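Local coordinates for protein putative esterase (Sulfolobus solfataricus P2, PDB 2RAU) that probably acts as a lipase of the alpha/beta-hydrolase clan and binds calcium, at residues V43-A52 with V86-Y97. Numbering follows the deposited sequence.
Sequences VNLIGGGNDA and VLYLARNGFNVY
The side-chain amide of Asn-95 reaches toward the loop after strand 43-45, at Gly-49 to Asp-51: ND2 donates to Asp-51 O (3.0 Å) with the acceptor nearly in the amide plane, and OD1 accepts a hydrogen bond from a water that in turn accepts from Gly-49 N. Its CG stands beside the backbone N (chi1 -71°), which turns the amide toward the loop. There Asn-95 OD1 lies 3.4 Å from Gly-49 CA, against the backbone of that glycine. Asn-44 runs alongside and points the same way, its amide almost perpendicular to that of Asn-95; its ND2 bonds Leu-45 O from the face opposite Gly-48 N, so that this carbonyl, the acceptor of the type II turn 45-48, is gripped by two donors. An alanine in place of Asn-95 would probably leave Asp-51 O without this donor and the water at Gly-49 N without its acceptor. Strand 94-97 sits between two dissimilar neighbours in the central sheet of an alpha/beta-hydrolase fold: antiparallel to 43-45, where Val-43 N meets Val-96 O (2.7 Å), and parallel to the strand that begins at Ala-52. Before that strand, Asn-50 N bonds Gly-93 O and Asn-50 O receives Asn-95 N. Gly-93, at positive phi, closes helix 86-91 in a Schellman motif. On the helix side, with CG1 anti to the backbone N (chi1 179°), Val-43 spreads its methyls over the helix, CG1 against Ala-90 CB (3.5 Å) and CG2 against Val-86 CG1 (3.8 Å). Further along, Leu-45 brings CG to within 3.4 Å of Ala-90 O, the same carbonyl that accepts from a water also bonded to Leu-45 N and Phe-94 O. Beyond Asn-95, Ala-52 CB rests 4.0 Å from Tyr-97 CE1, while the Tyr-97 hydroxyl bonds Asp-140 and Asp-51 forms a salt bridge with Lys-171.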
ATOM      1  N   VAL A  43       5.598  13.353  -4.821  1.00 25.03           N
ATOM      2  CA  VAL A  43       4.902  13.816  -6.017  1.00 24.69           C
ATOM      3  C   VAL A  43       4.265  15.175  -5.738  1.00 24.74           C
ATOM      4  O   VAL A  43       3.628  15.374  -4.722  1.00 27.80           O
ATOM      5  CB  VAL A  43       3.824  12.799  -6.489  1.00 23.68           C
ATOM      6  CG1 VAL A  43       3.042  13.279  -7.769  1.00 23.27           C
ATOM      7  CG2 VAL A  43       4.472  11.383  -6.696  1.00 24.61           C
ATOM      8  N   ASN A  44       4.436  16.092  -6.682  1.00 22.79           N
ATOM      9  CA  ASN A  44       3.820  17.408  -6.613  1.00 25.99           C
ATOM     10  C   ASN A  44       3.627  17.957  -8.008  1.00 26.08           C
ATOM     11  O   ASN A  44       4.220  17.487  -8.967  1.00 26.05           O
ATOM     12  CB  ASN A  44       4.600  18.402  -5.715  1.00 24.05           C
ATOM     13  CG  ASN A  44       6.076  18.572  -6.105  1.00 27.83           C
ATOM     14  OD1 ASN A  44       6.937  17.939  -5.532  1.00 29.89           O
ATOM     15  ND2 ASN A  44       6.347  19.413  -7.052  1.00 26.54           N
ATOM     16  N   LEU A  45       2.812  18.986  -8.087  1.00 26.31           N
ATOM     17  CA  LEU A  45       2.612  19.748  -9.293  1.00 28.00           C
ATOM     18  C   LEU A  45       3.875  20.496  -9.651  1.00 31.87           C
ATOM     19  O   LEU A  45       4.632  20.898  -8.765  1.00 32.27           O
ATOM     20  CB  LEU A  45       1.538  20.804  -9.039  1.00 31.70           C
ATOM     21  CG  LEU A  45       0.082  20.508  -9.231  1.00 33.26           C
ATOM     22  CD1 LEU A  45      -0.701  21.734  -8.783  1.00 30.02           C
ATOM     23  CD2 LEU A  45      -0.245  20.184 -10.699  1.00 31.14           C
ATOM     24  N   ILE A  46       4.109  20.676 -10.949  1.00 31.87           N
ATOM     25  CA  ILE A  46       5.200  21.489 -11.444  1.00 37.03           C
ATOM     26  C   ILE A  46       5.039  22.843 -10.754  1.00 36.57           C
ATOM     27  O   ILE A  46       3.935  23.385 -10.638  1.00 38.06           O
ATOM     28  CB  ILE A  46       5.166  21.688 -12.985  1.00 39.34           C
ATOM     29  CG1 ILE A  46       5.579  20.436 -13.736  1.00 46.60           C
ATOM     30  CG2 ILE A  46       6.150  22.758 -13.416  1.00 46.29           C
ATOM     31  CD1 ILE A  46       5.398  20.605 -15.235  1.00 41.20           C
ATOM     32  N   GLY A  47       6.113  23.380 -10.240  1.00 38.08           N
ATOM     33  CA  GLY A  47       5.957  24.668  -9.555  1.00 41.12           C
ATOM     34  C   GLY A  47       5.599  24.542  -8.083  1.00 41.81           C
ATOM     35  O   GLY A  47       5.484  25.557  -7.399  1.00 46.12           O
ATOM     36  N   GLY A  48       5.412  23.306  -7.599  1.00 38.20           N
ATOM     37  CA  GLY A  48       5.320  23.010  -6.161  1.00 33.82           C
ATOM     38  C   GLY A  48       3.960  22.707  -5.609  1.00 30.79           C
ATOM     39  O   GLY A  48       2.954  23.160  -6.109  1.00 33.06           O
ATOM     40  N   GLY A  49       3.954  21.922  -4.556  1.00 28.69           N
ATOM     41  CA  GLY A  49       2.737  21.601  -3.801  1.00 26.71           C
ATOM     42  C   GLY A  49       2.876  22.150  -2.390  1.00 26.65           C
ATOM     43  O   GLY A  49       3.880  22.808  -2.052  1.00 26.36           O
ATOM     44  N   ASN A  50       1.873  21.891  -1.563  1.00 26.26           N
ATOM     45  CA  ASN A  50       1.869  22.337  -0.181  1.00 26.76           C
ATOM     46  C   ASN A  50       1.477  21.253   0.793  1.00 24.70           C
ATOM     47  O   ASN A  50       0.905  20.247   0.426  1.00 25.14           O
ATOM     48  CB  ASN A  50       0.954  23.538  -0.009  1.00 29.71           C
ATOM     49  CG  ASN A  50       1.545  24.792  -0.610  1.00 31.90           C
ATOM     50  OD1 ASN A  50       1.053  25.264  -1.617  1.00 42.51           O
ATOM     51  ND2 ASN A  50       2.630  25.307  -0.028  1.00 31.12           N
ATOM     52  N   ASP A  51       1.842  21.483   2.050  1.00 23.36           N
ATOM     53  CA  ASP A  51       1.553  20.584   3.161  1.00 23.89           C
ATOM     54  C   ASP A  51       2.294  19.281   2.968  1.00 24.06           C
ATOM     55  O   ASP A  51       3.327  19.252   2.286  1.00 25.82           O
ATOM     56  CB  ASP A  51       0.065  20.350   3.326  1.00 25.76           C
ATOM     57  CG  ASP A  51      -0.344  20.207   4.778  1.00 29.68           C
ATOM     58  OD1 ASP A  51       0.182  19.347   5.540  1.00 31.39           O
ATOM     59  OD2 ASP A  51      -1.232  20.976   5.161  1.00 29.94           O
ATOM     60  N   ALA A  52       1.775  18.225   3.590  1.00 23.10           N
ATOM     61  CA  ALA A  52       2.416  16.912   3.516  1.00 26.00           C
ATOM     62  C   ALA A  52       1.446  15.779   3.849  1.00 24.65           C
ATOM     63  O   ALA A  52       0.838  15.762   4.924  1.00 23.47           O
ATOM     64  CB  ALA A  52       3.651  16.868   4.446  1.00 24.44           C
ATOM     65  N   VAL A  86      -2.502   9.119  -4.873  1.00 26.64           N
ATOM     66  CA  VAL A  86      -1.263   9.889  -4.847  1.00 26.43           C
ATOM     67  C   VAL A  86      -1.291  10.995  -5.887  1.00 27.44           C
ATOM     68  O   VAL A  86      -1.097  12.173  -5.570  1.00 24.63           O
ATOM     69  CB  VAL A  86       0.006   8.975  -5.001  1.00 26.88           C
ATOM     70  CG1 VAL A  86       1.272   9.821  -5.298  1.00 25.33           C
ATOM     71  CG2 VAL A  86       0.207   8.094  -3.779  1.00 27.75           C
ATOM     72  N   LEU A  87      -1.565  10.623  -7.127  1.00 26.81           N
ATOM     73  CA  LEU A  87      -1.610  11.571  -8.247  1.00 26.42           C
ATOM     74  C   LEU A  87      -2.757  12.596  -8.135  1.00 25.84           C
ATOM     75  O   LEU A  87      -2.595  13.769  -8.423  1.00 26.57           O
ATOM     76  CB  LEU A  87      -1.647  10.812  -9.558  1.00 27.91           C
ATOM     77  CG  LEU A  87      -0.505   9.794  -9.850  1.00 25.29           C
ATOM     78  CD1 LEU A  87      -0.655   9.236 -11.258  1.00 25.99           C
ATOM     79  CD2 LEU A  87       0.923  10.352  -9.706  1.00 25.35           C
ATOM     80  N   TYR A  88      -3.906  12.133  -7.688  1.00 26.56           N
ATOM     81  CA  TYR A  88      -5.081  12.969  -7.468  1.00 25.49           C
ATOM     82  C   TYR A  88      -4.825  14.046  -6.427  1.00 24.96           C
ATOM     83  O   TYR A  88      -5.138  15.222  -6.643  1.00 25.34           O
ATOM     84  CB  TYR A  88      -6.260  12.084  -7.000  1.00 25.97           C
ATOM     85  CG  TYR A  88      -7.554  12.865  -6.880  1.00 25.48           C
ATOM     86  CD1 TYR A  88      -8.376  13.053  -7.997  1.00 25.55           C
ATOM     87  CD2 TYR A  88      -7.953  13.442  -5.673  1.00 24.30           C
ATOM     88  CE1 TYR A  88      -9.559  13.761  -7.897  1.00 27.30           C
ATOM     89  CE2 TYR A  88      -9.149  14.132  -5.590  1.00 21.91           C
ATOM     90  CZ  TYR A  88      -9.928  14.289  -6.694  1.00 26.74           C
ATOM     91  OH  TYR A  88     -11.112  14.962  -6.623  1.00 25.83           O
ATOM     92  N   LEU A  89      -4.282  13.645  -5.287  1.00 26.46           N
ATOM     93  CA  LEU A  89      -3.960  14.643  -4.260  1.00 26.67           C
ATOM     94  C   LEU A  89      -2.860  15.594  -4.726  1.00 24.64           C
ATOM     95  O   LEU A  89      -2.935  16.774  -4.442  1.00 24.92           O
ATOM     96  CB  LEU A  89      -3.659  13.999  -2.906  1.00 26.92           C
ATOM     97  CG  LEU A  89      -4.782  13.255  -2.215  1.00 23.03           C
ATOM     98  CD1 LEU A  89      -4.197  12.663  -0.934  1.00 25.86           C
ATOM     99  CD2 LEU A  89      -5.985  14.190  -1.966  1.00 23.59           C
ATOM    100  N   ALA A  90      -1.854  15.092  -5.444  1.00 23.98           N
ATOM    101  CA  ALA A  90      -0.809  15.976  -5.980  1.00 24.58           C
ATOM    102  C   ALA A  90      -1.393  16.973  -6.997  1.00 25.34           C
ATOM    103  O   ALA A  90      -1.040  18.154  -6.985  1.00 23.56           O
ATOM    104  CB  ALA A  90       0.339  15.167  -6.574  1.00 23.94           C
ATOM    105  N   ARG A  91      -2.299  16.519  -7.878  1.00 26.09           N
ATOM    106  CA  ARG A  91      -2.942  17.421  -8.841  1.00 27.03           C
ATOM    107  C   ARG A  91      -3.747  18.492  -8.167  1.00 26.13           C
ATOM    108  O   ARG A  91      -3.912  19.572  -8.689  1.00 24.83           O
ATOM    109  CB  ARG A  91      -3.894  16.644  -9.791  1.00 27.92           C
ATOM    110  CG  ARG A  91      -3.185  15.970 -10.931  1.00 37.17           C
ATOM    111  CD  ARG A  91      -2.584  16.961 -11.978  1.00 43.29           C
ATOM    112  NE  ARG A  91      -3.615  17.665 -12.705  1.00 45.60           N
ATOM    113  CZ  ARG A  91      -4.331  17.147 -13.703  1.00 49.64           C
ATOM    114  NH1 ARG A  91      -4.122  15.912 -14.139  1.00 56.72           N
ATOM    115  NH2 ARG A  91      -5.266  17.880 -14.275  1.00 53.07           N
ATOM    116  N   ASN A  92      -4.241  18.180  -6.980  1.00 27.21           N
ATOM    117  CA  ASN A  92      -5.042  19.097  -6.187  1.00 25.16           C
ATOM    118  C   ASN A  92      -4.253  19.898  -5.133  1.00 27.04           C
ATOM    119  O   ASN A  92      -4.836  20.510  -4.235  1.00 28.85           O
ATOM    120  CB  ASN A  92      -6.220  18.299  -5.624  1.00 27.13           C
ATOM    121  CG  ASN A  92      -7.270  18.030  -6.711  1.00 28.45           C
ATOM    122  OD1 ASN A  92      -8.005  18.930  -7.034  1.00 29.44           O
ATOM    123  ND2 ASN A  92      -7.292  16.833  -7.308  1.00 22.84           N
ATOM    124  N   GLY A  93      -2.932  19.929  -5.301  1.00 24.42           N
ATOM    125  CA  GLY A  93      -2.054  20.874  -4.630  1.00 24.22           C
ATOM    126  C   GLY A  93      -1.222  20.396  -3.465  1.00 26.02           C
ATOM    127  O   GLY A  93      -0.464  21.177  -2.902  1.00 24.25           O
ATOM    128  N   PHE A  94      -1.340  19.122  -3.108  1.00 24.95           N
ATOM    129  CA  PHE A  94      -0.609  18.559  -1.989  1.00 22.66           C
ATOM    130  C   PHE A  94       0.759  18.016  -2.384  1.00 24.38           C
ATOM    131  O   PHE A  94       0.964  17.543  -3.511  1.00 26.27           O
ATOM    132  CB  PHE A  94      -1.405  17.457  -1.297  1.00 23.77           C
ATOM    133  CG  PHE A  94      -2.540  17.956  -0.457  1.00 25.65           C
ATOM    134  CD1 PHE A  94      -3.785  18.203  -1.025  1.00 27.55           C
ATOM    135  CD2 PHE A  94      -2.366  18.188   0.898  1.00 28.04           C
ATOM    136  CE1 PHE A  94      -4.810  18.689  -0.255  1.00 29.88           C
ATOM    137  CE2 PHE A  94      -3.385  18.662   1.676  1.00 30.70           C
ATOM    138  CZ  PHE A  94      -4.610  18.911   1.121  1.00 25.19           C
ATOM    139  N   ASN A  95       1.692  18.115  -1.438  1.00 24.43           N
ATOM    140  CA  ASN A  95       2.937  17.379  -1.505  1.00 25.37           C
ATOM    141  C   ASN A  95       2.549  15.982  -0.999  1.00 25.67           C
ATOM    142  O   ASN A  95       2.131  15.829   0.147  1.00 25.06           O
ATOM    143  CB  ASN A  95       4.035  17.939  -0.605  1.00 26.05           C
ATOM    144  CG  ASN A  95       4.603  19.268  -1.072  1.00 25.09           C
ATOM    145  OD1 ASN A  95       4.894  19.457  -2.268  1.00 27.59           O
ATOM    146  ND2 ASN A  95       4.745  20.199  -0.132  1.00 24.39           N
ATOM    147  N   VAL A  96       2.715  14.972  -1.835  1.00 25.99           N
ATOM    148  CA  VAL A  96       2.364  13.599  -1.461  1.00 24.11           C
ATOM    149  C   VAL A  96       3.616  12.740  -1.511  1.00 25.72           C
ATOM    150  O   VAL A  96       4.362  12.807  -2.447  1.00 26.89           O
ATOM    151  CB  VAL A  96       1.261  12.997  -2.375  1.00 25.15           C
ATOM    152  CG1 VAL A  96       0.756  11.622  -1.812  1.00 26.78           C
ATOM    153  CG2 VAL A  96       0.090  14.069  -2.552  1.00 24.42           C
ATOM    154  N   TYR A  97       3.810  11.930  -0.481  1.00 24.61           N
ATOM    155  CA  TYR A  97       4.977  11.122  -0.341  1.00 24.93           C
ATOM    156  C   TYR A  97       4.546   9.703  -0.122  1.00 24.42           C
ATOM    157  O   TYR A  97       3.453   9.432   0.384  1.00 24.70           O
ATOM    158  CB  TYR A  97       5.800  11.558   0.891  1.00 24.58           C
ATOM    159  CG  TYR A  97       6.277  13.001   0.916  1.00 25.43           C
ATOM    160  CD1 TYR A  97       5.449  14.029   1.371  1.00 22.94           C
ATOM    161  CD2 TYR A  97       7.561  13.328   0.547  1.00 24.19           C
ATOM    162  CE1 TYR A  97       5.898  15.346   1.460  1.00 22.73           C
ATOM    163  CE2 TYR A  97       8.026  14.662   0.635  1.00 26.38           C
ATOM    164  CZ  TYR A  97       7.182  15.657   1.086  1.00 23.03           C
ATOM    165  OH  TYR A  97       7.698  16.931   1.192  1.00 24.71           O
TER
HETATM  166  O   HOH W   1       1.085  19.184  -5.697  1.00 24.17           O
HETATM  167  O   HOH W   2       6.456  21.117  -3.491  1.00 29.60           O
HETATM  168  O   HOH W   3      -0.566  23.775  -3.331  1.00 36.61           O